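PDB 5H5O: diguanylate cyclase, which binds cyclic GMP through the cyclic nucleotide-binding domain in this chain and, as a whole protein, probably makes cyclic di-GMP from two GTP. Local coordinates for residues A[30-35]-A[48-53]; A[11-16]-A[106-111]. All blocks are in the same frame, centred on the assembly; numbering follows the deposited sequence.

In the fold
From the N terminus, helix 8-17 comes first and supplies one side of contact 2 (11-16 with 106-111). The chain then runs through the two four-stranded antiparallel sheets of the cyclic nucleotide-binding domain. Within this run, contact 1 (30-35 with 48-53) closes a short loop, joining the turn after strand 28-30 to the end of strand 47-50 beside the bound cyclic GMP. Helix 95-104 follows, and the start of helix 106-121 returns to helix 8-17. Contact 2 therefore spans a loop that encloses contact 1 entirely. The two lie on opposite sides of the chain's centre, about 26 Å apart between centres, one tying a turn to a strand end beside the nucleotide and the other joining helices.

Contact 1: residues A[30-35]-A[48-53]; sequences FERGAV and DLDFGE. With PCG (cyclic guanosine monophosphate), chain C.
Asp50 OD1 accepts a hydrogen bond from Gly52 N at 3.0 Å, the N-H...O angle being 160°, and the Asx turn so made presents the Gly52 backbone to Arg32. The guanidinium of Arg32 lies flat on this turn: Gly52 CA sits 3.4 Å from its CZ, over the centre of one face. Gly52 suits the place, having positive phi and no side chain to run into that face. At the guanidinium edge, NH2 makes a weak hydrogen bond to Asp50 O, 3.4 Å long, while Asp50 OD1 stands 4.1 Å from NH2, well out of the plane, and offers charge attraction alone. Arg32 CG lies opposite its backbone N (chi1 -177°), which sends the chain across to residues 50-52, and a bend at chi3 lays the guanidinium over the Gly52 backbone.

The contact joins the type II turn from Glu31 to Ala34, after strand 28-30, to the end of strand 47-50, an inner strand in the cyclic nucleotide-binding domain. The backbones of Gly33 and Ala34 are hydrogen-bonded to that of Arg78, whose NH1 bonds cyclic GMP, so this turn is second shell to the site.

Phe51 and Leu49 face the ligand directly: the CE1-CZ side of the Phe51 ring is set down on the guanine face, CZ 3.3 Å almost straight over PCG C5, the planes about 63° apart, and Leu49 CD1 meets PCG C8 at 3.6 Å.

Contact 2: residues A[11-16]-A[106-111]; sequences LAFFAR and PSMVAH
A helix-helix packing contact joins helix 8-17, which precedes strand 19-23, to the first turns of helix 106-121, and a Met-aromatic contact lies at its centre. The selenium of Met108, which is present as selenomethionine, stands 4.9 Å from the centroid of the Phe13 ring and 55° off the ring normal, an oblique approach. Beyond the selenium, the terminal methyl CE touches Phe13 CB at 3.6 Å and Phe14 CE2 at 3.8 Å, so one flexible chain serves two consecutive phenylalanines.

Its torsions explain the reach. CG is anti to the backbone N (chi1 -179°) and the next bond is also extended, which carries the selenium straight across to helix 8-17; a turn at chi3 of 74° then swings CE toward Phe14. The long unbranched chain suits backbones this far apart, Phe13 CA to Met108 CA being 9.3 Å. Phe14 is buried and continues into the interior, meeting Leu101 of helix 95-104, Ile41, Leu93 and the ring of Phe112. At the start of the second helix, Met108 N is hydrogen-bonded to Asp105 OD1, and Pro106 and Ala110 pack on Ser107 and Ala110 of the second subunit.

No hydrogen bond crosses between the two segments: cohesion probably rests mainly on dispersion among a methyl, aliphatic and aromatic carbon and the selenium, which takes the place of the natural sulfur.

Contact 1: residues A[30-35]-A[48-53]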
loop_
_atom_site.group_PDB
_atom_site.type_symbol
_atom_site.label_atom_id
_atom_site.label_comp_id
_atom_site.label_asym_id
_atom_site.label_seq_id
_atom_site.Cartn_x
_atom_site.Cartn_y
_atom_site.Cartn_z
ATOM N N PHE A 30 -3.468 15.394 -15.745
ATOM C CA PHE A 30 -2.726 16.148 -14.748
ATOM C C PHE A 30 -1.218 16.153 -15.013
ATOM O O PHE A 30 -0.696 15.313 -15.759
ATOM C CB PHE A 30 -3.023 15.668 -13.317
ATOM C CG PHE A 30 -2.797 14.198 -13.095
ATOM C CD1 PHE A 30 -1.519 13.684 -12.972
ATOM C CD2 PHE A 30 -3.867 13.343 -12.967
ATOM C CE1 PHE A 30 -1.317 12.341 -12.755
ATOM C CE2 PHE A 30 -3.676 12.011 -12.737
ATOM C CZ PHE A 30 -2.396 11.501 -12.629
ATOM N N GLU A 31 -0.533 17.116 -14.396
ATOM C CA GLU A 31 0.905 17.273 -14.556
ATOM C C GLU A 31 1.661 16.648 -13.410
ATOM O O GLU A 31 1.181 16.626 -12.266
ATOM C CB GLU A 31 1.269 18.756 -14.631
ATOM C CG GLU A 31 0.546 19.500 -15.735
ATOM C CD GLU A 31 0.741 18.846 -17.088
ATOM O OE1 GLU A 31 1.855 18.344 -17.359
ATOM O OE2 GLU A 31 -0.224 18.826 -17.879
ATOM N N ARG A 32 2.855 16.149 -13.722
ATOM C CA ARG A 32 3.730 15.581 -12.713
ATOM C C ARG A 32 4.091 16.649 -11.687
ATOM O O ARG A 32 4.433 17.773 -12.048
ATOM C CB ARG A 32 5.009 15.035 -13.355
ATOM C CG ARG A 32 5.956 14.344 -12.372
ATOM C CD ARG A 32 7.102 13.631 -13.087
ATOM N NE ARG A 32 8.115 14.571 -13.558
ATOM C CZ ARG A 32 8.224 14.993 -14.815
ATOM N NH1 ARG A 32 9.180 15.857 -15.136
ATOM N NH2 ARG A 32 7.386 14.546 -15.750
ATOM N N GLY A 33 3.995 16.299 -10.409
ATOM C CA GLY A 33 4.345 17.218 -9.344
ATOM C C GLY A 33 3.158 17.968 -8.769
ATOM O O GLY A 33 3.291 18.668 -7.768
ATOM N N ALA A 34 1.995 17.822 -9.391
ATOM C CA ALA A 34 0.825 18.569 -8.957
ATOM C C ALA A 34 0.154 17.911 -7.754
ATOM O O ALA A 34 0.400 16.750 -7.446
ATOM C CB ALA A 34 -0.173 18.746 -10.105
ATOM N N VAL A 35 -0.671 18.693 -7.065
ATOM C CA VAL A 35 -1.549 18.191 -6.031
ATOM C C VAL A 35 -2.597 17.354 -6.746
ATOM O O VAL A 35 -2.924 17.619 -7.898
ATOM C CB VAL A 35 -2.218 19.373 -5.281
ATOM C CG1 VAL A 35 -2.887 20.313 -6.266
ATOM C CG2 VAL A 35 -3.230 18.883 -4.260
ATOM N N ASP A 48 -1.291 7.721 -20.902
ATOM C CA ASP A 48 0.162 7.603 -20.824
ATOM C C ASP A 48 0.696 8.302 -19.584
ATOM O O ASP A 48 0.368 9.462 -19.327
ATOM C CB ASP A 48 0.838 8.188 -22.074
ATOM C CG ASP A 48 0.572 7.356 -23.327
ATOM O OD1 ASP A 48 0.003 6.246 -23.203
ATOM O OD2 ASP A 48 0.941 7.806 -24.433
ATOM N N LEU A 49 1.515 7.585 -18.828
ATOM C CA LEU A 49 2.174 8.149 -17.661
ATOM C C LEU A 49 3.619 8.546 -17.984
ATOM O O LEU A 49 4.416 7.728 -18.443
ATOM C CB LEU A 49 2.135 7.160 -16.499
ATOM C CG LEU A 49 0.729 6.697 -16.120
ATOM C CD1 LEU A 49 0.776 5.754 -14.916
ATOM C CD2 LEU A 49 -0.168 7.894 -15.853
ATOM N N ASP A 50 3.948 9.809 -17.722
ATOM C CA ASP A 50 5.289 10.335 -17.983
ATOM C C ASP A 50 5.996 10.644 -16.662
ATOM O O ASP A 50 5.674 11.616 -15.986
ATOM C CB ASP A 50 5.199 11.588 -18.862
ATOM C CG ASP A 50 6.558 12.064 -19.362
ATOM O OD1 ASP A 50 7.604 11.730 -18.758
ATOM O OD2 ASP A 50 6.576 12.799 -20.370
ATOM N N PHE A 51 6.974 9.819 -16.316
ATOM C CA PHE A 51 7.647 9.946 -15.034
ATOM C C PHE A 51 8.845 10.873 -15.045
ATOM O O PHE A 51 9.591 10.928 -14.068
ATOM C CB PHE A 51 8.076 8.577 -14.533
ATOM C CG PHE A 51 6.935 7.686 -14.212
ATOM C CD1 PHE A 51 6.481 7.564 -12.912
ATOM C CD2 PHE A 51 6.291 6.987 -15.211
ATOM C CE1 PHE A 51 5.413 6.757 -12.621
ATOM C CE2 PHE A 51 5.226 6.166 -14.915
ATOM C CZ PHE A 51 4.789 6.051 -13.627
ATOM N N GLY A 52 9.041 11.586 -16.146
ATOM C CA GLY A 52 10.149 12.516 -16.234
ATOM C C GLY A 52 11.477 11.794 -16.371
ATOM O O GLY A 52 11.520 10.562 -16.542
ATOM N N GLU A 53 12.559 12.566 -16.277
ATOM C CA GLU A 53 13.896 12.082 -16.607
ATOM C C GLU A 53 13.880 11.404 -17.979
ATOM O O GLU A 53 13.269 11.904 -18.930
ATOM C CB GLU A 53 14.438 11.128 -15.532
ATOM C CG GLU A 53 14.700 11.780 -14.177
ATOM C CD GLU A 53 13.608 11.484 -13.157
ATOM O OE1 GLU A 53 13.778 10.542 -12.354
ATOM O OE2 GLU A 53 12.578 12.191 -13.155
HETATM P PA PCG C . -0.033 9.321 -8.625
HETATM O O1A PCG C . -1.363 9.854 -8.210
HETATM O O2A PCG C . 1.335 9.507 -8.048
HETATM O "O5'" PCG C . -0.130 9.681 -9.877
HETATM C "C5'" PCG C . 0.842 9.118 -10.763
HETATM C "C4'" PCG C . 0.551 7.642 -10.701
HETATM O "O4'" PCG C . 1.323 6.711 -11.416
HETATM C "C3'" PCG C . 0.562 7.134 -9.293
HETATM O "O3'" PCG C . -0.372 7.913 -8.498
HETATM C "C2'" PCG C . 0.281 5.678 -9.542
HETATM O "O2'" PCG C . -1.092 5.279 -9.528
HETATM C "C1'" PCG C . 0.844 5.453 -10.955
HETATM N N9 PCG C . 2.082 4.670 -11.283
HETATM C C8 PCG C . 2.167 3.755 -12.256
HETATM N N7 PCG C . 3.394 3.210 -12.318
HETATM C C5 PCG C . 4.133 3.768 -11.377
HETATM C C6 PCG C . 5.533 3.638 -10.895
HETATM O O6 PCG C . 6.291 2.831 -11.444
HETATM N N1 PCG C . 5.946 4.411 -9.853
HETATM C C2 PCG C . 5.124 5.298 -9.243
HETATM N N2 PCG C . 5.594 6.036 -8.216
HETATM N N3 PCG C . 3.808 5.474 -9.639
HETATM C C4 PCG C . 3.279 4.745 -10.676
#

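Contact 2: residues A[11-16]-A[106-111]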
loop_
_atom_site.group_PDB
_atom_site.type_symbol
_atom_site.label_atom_id
_atom_site.label_comp_id
_atom_site.label_asym_id
_atom_site.label_seq_id
_atom_site.Cartn_x
_atom_site.Cartn_y
_atom_site.Cartn_z
ATOM N N LEU A 11 -14.924 -2.521 -10.808
ATOM C CA LEU A 11 -15.249 -1.672 -11.942
ATOM C C LEU A 11 -16.644 -1.122 -11.748
ATOM O O LEU A 11 -16.835 0.082 -11.833
ATOM C CB LEU A 11 -15.168 -2.449 -13.262
ATOM C CG LEU A 11 -14.220 -1.993 -14.373
ATOM C CD1 LEU A 11 -13.050 -1.171 -13.831
ATOM C CD2 LEU A 11 -13.725 -3.215 -15.196
ATOM N N ALA A 12 -17.602 -2.002 -11.456
ATOM C CA ALA A 12 -18.990 -1.589 -11.284
ATOM C C ALA A 12 -19.166 -0.645 -10.091
ATOM O O ALA A 12 -19.813 0.405 -10.213
ATOM C CB ALA A 12 -19.920 -2.801 -11.134
ATOM N N PHE A 13 -18.601 -1.017 -8.941
ATOM C CA PHE A 13 -18.784 -0.205 -7.738
ATOM C C PHE A 13 -18.031 1.124 -7.748
ATOM O O PHE A 13 -18.569 2.134 -7.288
ATOM C CB PHE A 13 -18.512 -1.002 -6.453
ATOM C CG PHE A 13 -19.671 -1.858 -6.034
ATOM C CD1 PHE A 13 -20.816 -1.282 -5.492
ATOM C CD2 PHE A 13 -19.640 -3.233 -6.217
ATOM C CE1 PHE A 13 -21.910 -2.066 -5.116
ATOM C CE2 PHE A 13 -20.727 -4.034 -5.839
ATOM C CZ PHE A 13 -21.868 -3.446 -5.284
ATOM N N PHE A 14 -16.792 1.117 -8.236
ATOM C CA PHE A 14 -16.036 2.355 -8.379
ATOM C C PHE A 14 -16.740 3.271 -9.376
ATOM O O PHE A 14 -16.780 4.486 -9.181
ATOM C CB PHE A 14 -14.605 2.083 -8.850
ATOM C CG PHE A 14 -13.660 1.672 -7.735
ATOM C CD1 PHE A 14 -12.574 2.467 -7.405
ATOM C CD2 PHE A 14 -13.881 0.509 -7.007
ATOM C CE1 PHE A 14 -11.703 2.101 -6.369
ATOM C CE2 PHE A 14 -13.020 0.134 -5.988
ATOM C CZ PHE A 14 -11.917 0.938 -5.675
ATOM N N ALA A 15 -17.268 2.687 -10.453
ATOM C CA ALA A 15 -18.046 3.471 -11.416
ATOM C C ALA A 15 -19.231 4.153 -10.736
ATOM O O ALA A 15 -19.442 5.354 -10.898
ATOM C CB ALA A 15 -18.527 2.582 -12.563
ATOM N N ARG A 16 -20.003 3.398 -9.963
ATOM C CA ARG A 16 -21.181 3.966 -9.292
ATOM C C ARG A 16 -20.905 5.020 -8.208
ATOM O O ARG A 16 -21.606 6.024 -8.122
ATOM C CB ARG A 16 -22.078 2.855 -8.747
ATOM C CG ARG A 16 -22.812 2.109 -9.874
ATOM C CD ARG A 16 -23.733 1.063 -9.348
ATOM N NE ARG A 16 -24.735 1.639 -8.472
ATOM C CZ ARG A 16 -25.845 2.243 -8.884
ATOM N NH1 ARG A 16 -26.120 2.351 -10.186
ATOM N NH2 ARG A 16 -26.692 2.741 -7.983
ATOM N N PRO A 106 -16.219 -2.213 3.074
ATOM C CA PRO A 106 -14.835 -2.227 3.531
ATOM C C PRO A 106 -14.078 -3.422 3.005
ATOM O O PRO A 106 -12.878 -3.292 2.740
ATOM C CB PRO A 106 -14.960 -2.302 5.058
ATOM C CG PRO A 106 -16.343 -2.827 5.317
ATOM C CD PRO A 106 -17.181 -2.323 4.191
ATOM N N SER A 107 -14.755 -4.555 2.849
ATOM C CA SER A 107 -14.084 -5.771 2.408
ATOM C C SER A 107 -13.570 -5.619 0.969
ATOM O O SER A 107 -12.443 -6.017 0.652
ATOM C CB SER A 107 -15.013 -6.983 2.543
ATOM O OG SER A 107 -14.347 -8.187 2.181
HETATM N N MSE A 108 -14.399 -5.051 0.097
HETATM C CA MSE A 108 -13.979 -4.863 -1.284
HETATM C C MSE A 108 -12.786 -3.938 -1.346
HETATM O O MSE A 108 -11.824 -4.225 -2.062
HETATM C CB MSE A 108 -15.092 -4.294 -2.161
HETATM C CG MSE A 108 -14.636 -4.129 -3.605
HETATM SE SE MSE A 108 -16.000 -3.331 -4.689
HETATM C CE MSE A 108 -15.876 -1.500 -4.063
ATOM N N VAL A 109 -12.847 -2.851 -0.572
ATOM C CA VAL A 109 -11.767 -1.865 -0.510
ATOM C C VAL A 109 -10.457 -2.459 0.032
ATOM O O VAL A 109 -9.374 -2.170 -0.481
ATOM C CB VAL A 109 -12.185 -0.633 0.335
ATOM C CG1 VAL A 109 -11.020 0.322 0.551
ATOM C CG2 VAL A 109 -13.337 0.086 -0.330
ATOM N N ALA A 110 -10.556 -3.297 1.060
ATOM C CA ALA A 110 -9.352 -3.895 1.643
ATOM C C ALA A 110 -8.644 -4.745 0.607
ATOM O O ALA A 110 -7.416 -4.723 0.487
ATOM C CB ALA A 110 -9.698 -4.732 2.888
ATOM N N HIS A 111 -9.431 -5.507 -0.148
ATOM C CA HIS A 111 -8.870 -6.345 -1.196
ATOM C C HIS A 111 -8.199 -5.470 -2.261
ATOM O O HIS A 111 -7.078 -5.758 -2.735
ATOM C CB HIS A 111 -9.963 -7.231 -1.793
ATOM C CG HIS A 111 -9.444 -8.310 -2.687
ATOM N ND1 HIS A 111 -9.514 -8.236 -4.064
ATOM C CD2 HIS A 111 -8.848 -9.493 -2.405
ATOM C CE1 HIS A 111 -8.980 -9.323 -4.589
ATOM N NE2 HIS A 111 -8.568 -10.103 -3.604
#